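Local coordinates for protein Alpha/beta hydrolase (Enterobacter asburiae, PDB 6KMO) that probably hydrolyses ester bonds as an esterase or lipase of the alpha/beta hydrolase family, at residues A[218-223]-A[277-282]; A[268-273]-A[296-301]. The protein carries 2 engineered substitutions. All coordinates share one frame; numbering follows the deposited sequence.

Interaction 1. Residues A[218-223]-A[277-282]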
loop_
_atom_site.group_PDB
_atom_site.type_symbol
_atom_site.label_atom_id
_atom_site.label_comp_id
_atom_site.label_asym_id
_atom_site.label_seq_id
_atom_site.Cartn_x
_atom_site.Cartn_y
_atom_site.Cartn_z
ATOM N N ALA A 218 -2.814 17.718 12.728
ATOM C CA ALA A 218 -3.289 16.809 13.765
ATOM C C ALA A 218 -2.265 15.722 14.065
ATOM O O ALA A 218 -2.039 15.369 15.227
ATOM C CB ALA A 218 -4.640 16.208 13.370
ATOM N N SER A 219 -1.616 15.175 13.034
ATOM C CA SER A 219 -0.627 14.143 13.301
ATOM C C SER A 219 0.603 14.707 14.008
ATOM O O SER A 219 1.200 14.018 14.839
ATOM C CB SER A 219 -0.253 13.387 12.023
ATOM O OG SER A 219 0.222 14.256 10.992
ATOM N N TYR A 220 0.986 15.949 13.719
ATOM C CA TYR A 220 2.085 16.559 14.454
ATOM C C TYR A 220 1.773 16.619 15.938
ATOM O O TYR A 220 2.649 16.370 16.777
ATOM C CB TYR A 220 2.357 17.967 13.922
ATOM C CG TYR A 220 3.657 18.124 13.164
ATOM C CD1 TYR A 220 4.878 18.119 13.816
ATOM C CD2 TYR A 220 3.656 18.284 11.785
ATOM C CE1 TYR A 220 6.075 18.264 13.116
ATOM C CE2 TYR A 220 4.833 18.424 11.078
ATOM C CZ TYR A 220 6.033 18.412 11.736
ATOM O OH TYR A 220 7.198 18.579 11.020
ATOM N N ASN A 221 0.529 16.924 16.274
ATOM C CA ASN A 221 0.141 17.017 17.677
ATOM C C ASN A 221 -0.017 15.642 18.306
ATOM O O ASN A 221 0.444 15.408 19.435
ATOM C CB ASN A 221 -1.131 17.854 17.795
ATOM C CG ASN A 221 -0.920 19.301 17.368
ATOM O OD1 ASN A 221 0.176 19.836 17.490
ATOM N ND2 ASN A 221 -1.964 19.929 16.862
ATOM N N GLN A 222 -0.624 14.700 17.586
ATOM C CA GLN A 222 -0.879 13.391 18.167
ATOM C C GLN A 222 0.410 12.622 18.423
ATOM O O GLN A 222 0.528 11.912 19.430
ATOM C CB GLN A 222 -1.808 12.593 17.265
ATOM C CG GLN A 222 -2.252 11.283 17.886
ATOM C CD GLN A 222 -3.391 10.647 17.117
ATOM O OE1 GLN A 222 -3.828 11.171 16.100
ATOM N NE2 GLN A 222 -3.877 9.505 17.609
ATOM N N PHE A 223 1.401 12.734 17.533
ATOM C CA PHE A 223 2.617 11.942 17.628
ATOM C C PHE A 223 3.842 12.785 17.965
ATOM O O PHE A 223 4.959 12.391 17.661
ATOM C CB PHE A 223 2.825 11.110 16.348
ATOM C CG PHE A 223 1.574 10.370 15.934
ATOM C CD1 PHE A 223 1.074 9.338 16.716
ATOM C CD2 PHE A 223 0.866 10.729 14.804
ATOM C CE1 PHE A 223 -0.099 8.689 16.378
ATOM C CE2 PHE A 223 -0.315 10.072 14.471
ATOM C CZ PHE A 223 -0.797 9.052 15.277
ATOM N N ASP A 277 3.126 8.965 12.548
ATOM C CA ASP A 277 4.207 9.844 12.099
ATOM C C ASP A 277 3.672 11.267 12.123
ATOM O O ASP A 277 2.596 11.538 11.587
ATOM C CB ASP A 277 4.609 9.423 10.675
ATOM C CG ASP A 277 5.773 10.213 10.076
ATOM O OD1 ASP A 277 6.225 11.226 10.642
ATOM O OD2 ASP A 277 6.263 9.776 8.994
ATOM N N VAL A 278 4.422 12.184 12.743
ATOM C CA VAL A 278 4.043 13.592 12.717
ATOM C C VAL A 278 3.797 14.083 11.290
ATOM O O VAL A 278 2.936 14.934 11.073
ATOM C CB VAL A 278 5.071 14.492 13.434
ATOM C CG1 VAL A 278 5.103 14.191 14.932
ATOM C CG2 VAL A 278 6.458 14.374 12.822
ATOM N N LEU A 279 4.544 13.568 10.312
ATOM C CA LEU A 279 4.465 13.991 8.921
ATOM C C LEU A 279 3.318 13.346 8.157
ATOM O O LEU A 279 3.100 13.675 6.992
ATOM C CB LEU A 279 5.774 13.650 8.207
ATOM C CG LEU A 279 7.049 14.224 8.816
ATOM C CD1 LEU A 279 8.226 13.708 8.016
ATOM C CD2 LEU A 279 7.011 15.732 8.888
ATOM N N ARG A 280 2.569 12.431 8.769
ATOM C CA ARG A 280 1.556 11.691 8.024
ATOM C C ARG A 280 0.577 12.620 7.318
ATOM O O ARG A 280 0.323 12.486 6.117
ATOM C CB ARG A 280 0.791 10.794 8.990
ATOM C CG ARG A 280 -0.276 9.954 8.347
ATOM C CD ARG A 280 -1.190 9.400 9.417
ATOM N NE ARG A 280 -2.034 10.433 9.988
ATOM C CZ ARG A 280 -2.720 10.302 11.122
ATOM N NH1 ARG A 280 -2.624 9.210 11.855
ATOM N NH2 ARG A 280 -3.516 11.283 11.511
ATOM N N ASP A 281 0.011 13.568 8.052
ATOM C CA ASP A 281 -1.084 14.351 7.497
ATOM C C ASP A 281 -0.620 15.232 6.342
ATOM O O ASP A 281 -1.325 15.348 5.330
ATOM C CB ASP A 281 -1.751 15.174 8.587
ATOM C CG ASP A 281 -2.642 14.352 9.487
ATOM O OD1 ASP A 281 -2.876 13.148 9.223
ATOM O OD2 ASP A 281 -3.140 14.962 10.458
ATOM N N GLU A 282 0.572 15.837 6.446
ATOM C CA GLU A 282 1.042 16.686 5.354
ATOM C C GLU A 282 1.374 15.864 4.115
ATOM O O GLU A 282 1.265 16.365 2.986
ATOM C CB GLU A 282 2.230 17.534 5.802
ATOM C CG GLU A 282 3.558 16.805 5.957
ATOM C CD GLU A 282 4.529 17.596 6.786
ATOM O OE1 GLU A 282 4.171 17.901 7.944
ATOM O OE2 GLU A 282 5.644 17.910 6.293
HETATM O O HOH W 1 -4.221 17.703 10.086
HETATM O O HOH W 2 7.207 19.147 8.365
HETATM O O HOH W 3 -4.503 9.597 13.937
#

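Interaction 2. Residues A[268-273]-A[296-301]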
loop_
_atom_site.group_PDB
_atom_site.type_symbol
_atom_site.label_atom_id
_atom_site.label_comp_id
_atom_site.label_asym_id
_atom_site.label_seq_id
_atom_site.Cartn_x
_atom_site.Cartn_y
_atom_site.Cartn_z
ATOM N N GLU A 268 3.655 11.402 -12.400
ATOM C CA GLU A 268 2.896 10.379 -11.694
ATOM C C GLU A 268 3.631 10.013 -10.416
ATOM O O GLU A 268 4.860 9.889 -10.405
ATOM C CB GLU A 268 2.701 9.150 -12.575
ATOM C CG GLU A 268 1.949 9.468 -13.865
ATOM C CD GLU A 268 1.216 8.292 -14.477
ATOM O OE1 GLU A 268 0.900 7.307 -13.787
ATOM O OE2 GLU A 268 0.939 8.369 -15.696
ATOM N N THR A 269 2.875 9.805 -9.334
ATOM C CA THR A 269 3.454 9.757 -8.001
ATOM C C THR A 269 2.814 8.688 -7.133
ATOM O O THR A 269 1.599 8.463 -7.186
ATOM C CB THR A 269 3.290 11.134 -7.333
ATOM O OG1 THR A 269 4.075 12.107 -8.028
ATOM C CG2 THR A 269 3.736 11.147 -5.894
ATOM N N LEU A 270 3.651 8.046 -6.318
ATOM C CA LEU A 270 3.238 7.201 -5.206
ATOM C C LEU A 270 3.726 7.876 -3.935
ATOM O O LEU A 270 4.911 8.223 -3.837
ATOM C CB LEU A 270 3.861 5.812 -5.306
ATOM C CG LEU A 270 3.685 4.922 -4.069
ATOM C CD1 LEU A 270 2.224 4.588 -3.810
ATOM C CD2 LEU A 270 4.466 3.640 -4.234
ATOM N N ILE A 271 2.834 8.056 -2.956
ATOM C CA ILE A 271 3.207 8.529 -1.626
ATOM C C ILE A 271 2.879 7.427 -0.637
ATOM O O ILE A 271 1.750 6.934 -0.615
ATOM C CB ILE A 271 2.447 9.813 -1.249
ATOM C CG1 ILE A 271 2.810 10.956 -2.173
ATOM C CG2 ILE A 271 2.730 10.185 0.203
ATOM C CD1 ILE A 271 1.889 12.169 -2.094
ATOM N N GLN A 272 3.858 7.029 0.174
ATOM C CA GLN A 272 3.588 6.175 1.330
ATOM C C GLN A 272 3.627 7.033 2.583
ATOM O O GLN A 272 4.520 7.869 2.740
ATOM C CB GLN A 272 4.617 5.054 1.492
ATOM C CG GLN A 272 4.694 4.097 0.313
ATOM C CD GLN A 272 5.393 2.791 0.641
ATOM O OE1 GLN A 272 6.041 2.650 1.687
ATOM N NE2 GLN A 272 5.286 1.827 -0.273
ATOM N N THR A 273 2.669 6.825 3.481
ATOM C CA THR A 273 2.718 7.463 4.787
ATOM C C THR A 273 2.676 6.406 5.886
ATOM O O THR A 273 2.214 5.280 5.688
ATOM C CB THR A 273 1.586 8.475 4.971
ATOM O OG1 THR A 273 0.353 7.765 4.887
ATOM C CG2 THR A 273 1.667 9.606 3.952
ATOM N N PRO A 296 -1.761 11.886 -11.807
ATOM C CA PRO A 296 -2.007 10.508 -11.351
ATOM C C PRO A 296 -1.205 10.240 -10.087
ATOM O O PRO A 296 0.027 10.307 -10.089
ATOM C CB PRO A 296 -1.546 9.648 -12.533
ATOM C CG PRO A 296 -1.579 10.606 -13.725
ATOM C CD PRO A 296 -1.128 11.901 -13.142
ATOM N N VAL A 297 -1.904 9.968 -8.994
ATOM C CA VAL A 297 -1.262 9.826 -7.691
ATOM C C VAL A 297 -1.968 8.759 -6.862
ATOM O O VAL A 297 -3.206 8.684 -6.816
ATOM C CB VAL A 297 -1.164 11.176 -6.952
ATOM C CG1 VAL A 297 -2.540 11.792 -6.761
ATOM C CG2 VAL A 297 -0.480 10.995 -5.620
ATOM N N THR A 298 -1.166 7.939 -6.192
ATOM C CA THR A 298 -1.621 6.921 -5.252
ATOM C C THR A 298 -1.069 7.285 -3.890
ATOM O O THR A 298 0.123 7.594 -3.775
ATOM C CB THR A 298 -1.077 5.550 -5.664
ATOM O OG1 THR A 298 -1.550 5.212 -6.972
ATOM C CG2 THR A 298 -1.518 4.472 -4.702
ATOM N N VAL A 299 -1.921 7.259 -2.865
ATOM C CA VAL A 299 -1.499 7.527 -1.490
ATOM C C VAL A 299 -1.847 6.309 -0.645
ATOM O O VAL A 299 -3.022 5.943 -0.538
ATOM C CB VAL A 299 -2.167 8.778 -0.913
ATOM C CG1 VAL A 299 -1.717 9.005 0.522
ATOM C CG2 VAL A 299 -1.834 10.014 -1.766
ATOM N N THR A 300 -0.830 5.687 -0.050
ATOM C CA THR A 300 -0.997 4.491 0.765
ATOM C C THR A 300 -0.490 4.771 2.169
ATOM O O THR A 300 0.695 5.085 2.353
ATOM C CB THR A 300 -0.205 3.307 0.209
ATOM O OG1 THR A 300 -0.414 3.166 -1.197
ATOM C CG2 THR A 300 -0.597 2.005 0.900
ATOM N N ARG A 301 -1.368 4.635 3.151
ATOM C CA ARG A 301 -0.994 4.705 4.557
ATOM C C ARG A 301 -0.752 3.293 5.075
ATOM O O ARG A 301 -1.616 2.424 4.940
ATOM C CB ARG A 301 -2.115 5.355 5.370
ATOM C CG ARG A 301 -1.838 5.444 6.863
ATOM C CD ARG A 301 -3.073 5.809 7.659
ATOM N NE ARG A 301 -3.425 7.205 7.483
ATOM C CZ ARG A 301 -4.224 7.890 8.288
ATOM N NH1 ARG A 301 -4.793 7.284 9.312
ATOM N NH2 ARG A 301 -4.453 9.172 8.058
HETATM O O HOH W 4 0.673 6.250 -8.667
HETATM O O HOH W 5 2.517 1.915 -1.505
#

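Interaction 1. Residues A[218-223]-A[277-282]
Y220 and V278 bring their backbones together, CA to CA 4.0 Å, where the short helix 218-222 meets the turn that starts helix 280-292. This turn follows a strand of the alpha/beta hydrolase fold; it is a type I beta turn from D277 to R280, and D277 OD1 accepts from L279 N, a capping bond. D277 OD2 bonds H307 ND1, consistent with the acid-histidine pair of a catalytic triad. S219 inserts its hydroxyl into the turn. With chi1 at 56°, OG sits between its backbone N and carbonyl carbon, and from there it donates to V278 O at 2.8 Å, from above the carbonyl plane, and accepts from D281 N at 3.0 Å. The backbone N of S219 reaches D281 OD2 at 3.0 Å, well above the carboxylate plane. The other oxygen, D281 OD1, is gripped side-on by R280 NE and NH2 and accepts a further hydrogen bond from ND2 of N24 in the second subunit, so both branches are held. V278 lays CB over one face of the Y220 ring, 3.9 Å from its centroid, while its CG1 reaches back to the F223 backbone. R280 NH1 comes to the edge of the F223 ring, the two flat groups 81° apart. A water bonds Y220 OH at 2.7 Å and donates to E282 OE2, which also accepts from T211 N and D212 N.

Interaction 2. Residues A[268-273]-A[296-301]
P296 meets E268 just ahead of the paired strands: the E268 side chain crosses the proline ring, its CD 3.6 Å from P296 CB, and P296 O accepts from T269 N. From here the strands run parallel, their axes 4.7 Å apart and turned by 15°. V297 sits beside T269 with CG2, anti to the backbone N, 4.1 Å from T269 CB, on the face covered by helix 280-292. T298 points to the other face, where L270 and Q272 meet helix 319-335 and T298 itself packs on V323 of the second subunit. Its N bonds T269 O, its O takes I271 N at 2.9 Å, and its CG2 meets L270 CD1 at 3.8 Å. V299 returns to the helix 280-292 side, where its CG2 lies 4.3 Å from I271 CD1. T300 N bonds I271 O and T300 O accepts from T273 N. R301 ends the segment with its CB 3.5 Å from T273 OG1. Both residues reach E284 OE2, R301 NE by a salt bridge and T273 OG1 by a hydrogen bond, so a single helix carboxylate bridges the two strands near their C-terminal ends. T300 and R301 also pair antiparallel with a strand of the second subunit, which carries the sheet across the dimer. Within one chain, the two strands and helix 280-292 between them form a beta-alpha-beta crossover at the edge of the alpha/beta hydrolase sheet.

From the N terminus the chain passes 218-223, then 268-273, 277-282 and 296-301, so the two contacts cross. Interaction 1 closes a loop of 53 residues, bringing helix 218-222 back to the start of helix 280-292; interaction 2 closes a shorter one of 22 residues, which contains that helix. Segment 277-282 thus lies inside the second loop while ending the first, and helix 218-222 is tied through it to the beta-alpha-beta unit. Their centres are about 17 Å apart, yet they touch: R280 NE lies 3.3 Å from R301 NH2, like charges probably offset by the carboxylates of D281 and E284, and R280 O packs on T273 CG2.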